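Local coordinates for putative uncharacterized protein (Pyrococcus furiosus, PDB 3V68) that is of unknown function, belongs to the DUF2666 family and probably binds double-stranded DNA, at residues Q210-F215 with Y224-M229. Sequence-based numbering, arbitrary orientation.
Sequences QLFREF and YAAREM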
loop_
_atom_site.group_PDB
_atom_site.type_symbol
_atom_site.label_atom_id
_atom_site.label_comp_id
_atom_site.label_asym_id
_atom_site.label_seq_id
_atom_site.Cartn_x
_atom_site.Cartn_y
_atom_site.Cartn_z
ATOM N N GLN A 210 -12.883 18.249 3.381
ATOM C CA GLN A 210 -12.551 19.666 3.381
ATOM C C GLN A 210 -11.370 19.967 4.302
ATOM O O GLN A 210 -10.453 20.695 3.929
ATOM C CB GLN A 210 -13.774 20.498 3.765
ATOM C CG GLN A 210 -13.546 22.002 3.701
ATOM C CD GLN A 210 -13.279 22.512 2.295
ATOM O OE1 GLN A 210 -13.736 21.937 1.307
ATOM N NE2 GLN A 210 -12.535 23.604 2.201
ATOM N N LEU A 211 -11.388 19.383 5.500
ATOM C CA LEU A 211 -10.279 19.542 6.429
ATOM C C LEU A 211 -8.972 19.017 5.832
ATOM O O LEU A 211 -7.925 19.662 5.952
ATOM C CB LEU A 211 -10.584 18.869 7.772
ATOM C CG LEU A 211 -9.558 19.118 8.883
ATOM C CD1 LEU A 211 -9.459 20.592 9.249
ATOM C CD2 LEU A 211 -9.857 18.277 10.119
ATOM N N PHE A 212 -9.037 17.866 5.165
ATOM C CA PHE A 212 -7.867 17.366 4.462
ATOM C C PHE A 212 -7.367 18.356 3.396
ATOM O O PHE A 212 -6.163 18.597 3.281
ATOM C CB PHE A 212 -8.119 16.001 3.817
ATOM C CG PHE A 212 -7.145 15.696 2.717
ATOM C CD1 PHE A 212 -5.877 15.209 3.014
ATOM C CD2 PHE A 212 -7.469 15.978 1.389
ATOM C CE1 PHE A 212 -4.952 14.982 2.006
ATOM C CE2 PHE A 212 -6.553 15.754 0.377
ATOM C CZ PHE A 212 -5.290 15.250 0.686
ATOM N N ARG A 213 -8.292 18.914 2.617
ATOM C CA ARG A 213 -7.908 19.845 1.555
ATOM C C ARG A 213 -7.248 21.113 2.080
ATOM O O ARG A 213 -6.421 21.713 1.398
ATOM C CB ARG A 213 -9.100 20.185 0.665
ATOM C CG ARG A 213 -9.631 19.003 -0.115
ATOM C CD ARG A 213 -10.452 19.470 -1.298
ATOM N NE ARG A 213 -11.222 18.384 -1.892
ATOM C CZ ARG A 213 -10.734 17.482 -2.740
ATOM N NH1 ARG A 213 -9.458 17.518 -3.109
ATOM N NH2 ARG A 213 -11.532 16.540 -3.220
ATOM N N GLU A 214 -7.598 21.500 3.302
ATOM C CA GLU A 214 -7.024 22.674 3.938
ATOM C C GLU A 214 -5.695 22.400 4.633
ATOM O O GLU A 214 -5.063 23.330 5.148
ATOM C CB GLU A 214 -8.023 23.262 4.931
ATOM C CG GLU A 214 -9.247 23.840 4.256
ATOM C CD GLU A 214 -10.416 24.009 5.190
ATOM O OE1 GLU A 214 -11.456 24.519 4.729
ATOM O OE2 GLU A 214 -10.305 23.624 6.374
ATOM N N PHE A 215 -5.272 21.134 4.655
ATOM C CA PHE A 215 -4.026 20.764 5.314
ATOM C C PHE A 215 -2.838 21.314 4.547
ATOM O O PHE A 215 -2.656 21.023 3.363
ATOM C CB PHE A 215 -3.916 19.243 5.497
ATOM C CG PHE A 215 -2.585 18.786 6.041
ATOM C CD1 PHE A 215 -2.320 18.832 7.407
ATOM C CD2 PHE A 215 -1.604 18.302 5.182
ATOM C CE1 PHE A 215 -1.086 18.406 7.909
ATOM C CE2 PHE A 215 -0.372 17.867 5.673
ATOM C CZ PHE A 215 -0.111 17.926 7.038
ATOM N N TYR A 224 0.433 11.367 4.093
ATOM C CA TYR A 224 0.097 10.905 5.436
ATOM C C TYR A 224 -1.201 11.528 5.929
ATOM O O TYR A 224 -1.983 10.873 6.614
ATOM C CB TYR A 224 1.272 11.135 6.394
ATOM C CG TYR A 224 2.437 10.253 6.023
ATOM C CD1 TYR A 224 2.475 8.924 6.434
ATOM C CD2 TYR A 224 3.465 10.727 5.210
ATOM C CE1 TYR A 224 3.530 8.090 6.069
ATOM C CE2 TYR A 224 4.522 9.907 4.838
ATOM C CZ TYR A 224 4.546 8.598 5.274
ATOM O OH TYR A 224 5.589 7.797 4.899
ATOM N N ALA A 225 -1.447 12.778 5.542
ATOM C CA ALA A 225 -2.716 13.419 5.840
ATOM C C ALA A 225 -3.863 12.687 5.153
ATOM O O ALA A 225 -4.905 12.467 5.762
ATOM C CB ALA A 225 -2.686 14.888 5.447
ATOM N N ALA A 226 -3.665 12.287 3.892
ATOM C CA ALA A 226 -4.688 11.505 3.200
ATOM C C ALA A 226 -4.955 10.177 3.906
ATOM O O ALA A 226 -6.109 9.795 4.099
ATOM C CB ALA A 226 -4.310 11.278 1.744
ATOM N N ARG A 227 -3.890 9.487 4.302
ATOM C CA ARG A 227 -4.027 8.215 5.002
ATOM C C ARG A 227 -4.743 8.395 6.340
ATOM O O ARG A 227 -5.604 7.592 6.694
ATOM C CB ARG A 227 -2.664 7.559 5.192
ATOM C CG ARG A 227 -2.166 6.902 3.916
ATOM C CD ARG A 227 -0.673 6.629 3.956
ATOM N NE ARG A 227 -0.301 5.715 2.877
ATOM C CZ ARG A 227 -0.161 6.070 1.602
ATOM N NH1 ARG A 227 -0.343 7.333 1.221
ATOM N NH2 ARG A 227 0.160 5.153 0.703
ATOM N N GLU A 228 -4.390 9.447 7.077
ATOM C CA GLU A 228 -5.044 9.719 8.354
ATOM C C GLU A 228 -6.530 10.018 8.174
ATOM O O GLU A 228 -7.363 9.501 8.924
ATOM C CB GLU A 228 -4.339 10.855 9.103
ATOM C CG GLU A 228 -4.893 11.128 10.511
ATOM C CD GLU A 228 -4.752 9.960 11.480
ATOM O OE1 GLU A 228 -3.928 9.054 11.244
ATOM O OE2 GLU A 228 -5.465 9.965 12.506
ATOM N N MET A 229 -6.860 10.836 7.174
ATOM C CA MET A 229 -8.257 11.164 6.871
ATOM C C MET A 229 -9.055 9.895 6.568
ATOM O O MET A 229 -10.138 9.680 7.118
ATOM C CB MET A 229 -8.341 12.152 5.703
ATOM C CG MET A 229 -9.762 12.561 5.318
ATOM S SD MET A 229 -10.559 11.447 4.145
ATOM C CE MET A 229 -9.755 11.912 2.618
#
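Ala225 meets two phenylalanines at once. Its methyl sits over one face of the Phe215 ring in a CH-pi contact, shifted toward the rim, with CB 3.6 Å from Phe215 CD2. The other neighbour is Phe212, whose CD1 comes within 4.0 Å of Ala225 CB; Phe212 and Ala225 are the pair whose CA atoms come nearest across the two segments, 6.6 Å apart. With CG anti to the backbone N (chi1 160°), the Phe212 ring reaches across to the backbone at Ala226 and meets it obliquely, CE1 lying 3.5 Å from Ala226 N and 3.8 Å from Ala226 CB. One turn after Ala225, Met229, in one of its two conformers, has CG 4.1 Å from Phe212 CB. An alanine in place of Phe212 would probably leave a gap against the backbone at Ala225 and Ala226. No hydrogen bond crosses; Leu114 adds to the packing round Phe212, and Tyr192 meets Phe215 edge-to-face. The arrangement is an alpha-alpha hairpin of the second DUF2666 region: helices 202-213 and 219-231 run roughly antiparallel across a short connection, and Phe212 from the last turn of the first, with Phe215 from the loop just after it, packs against alanines of the second.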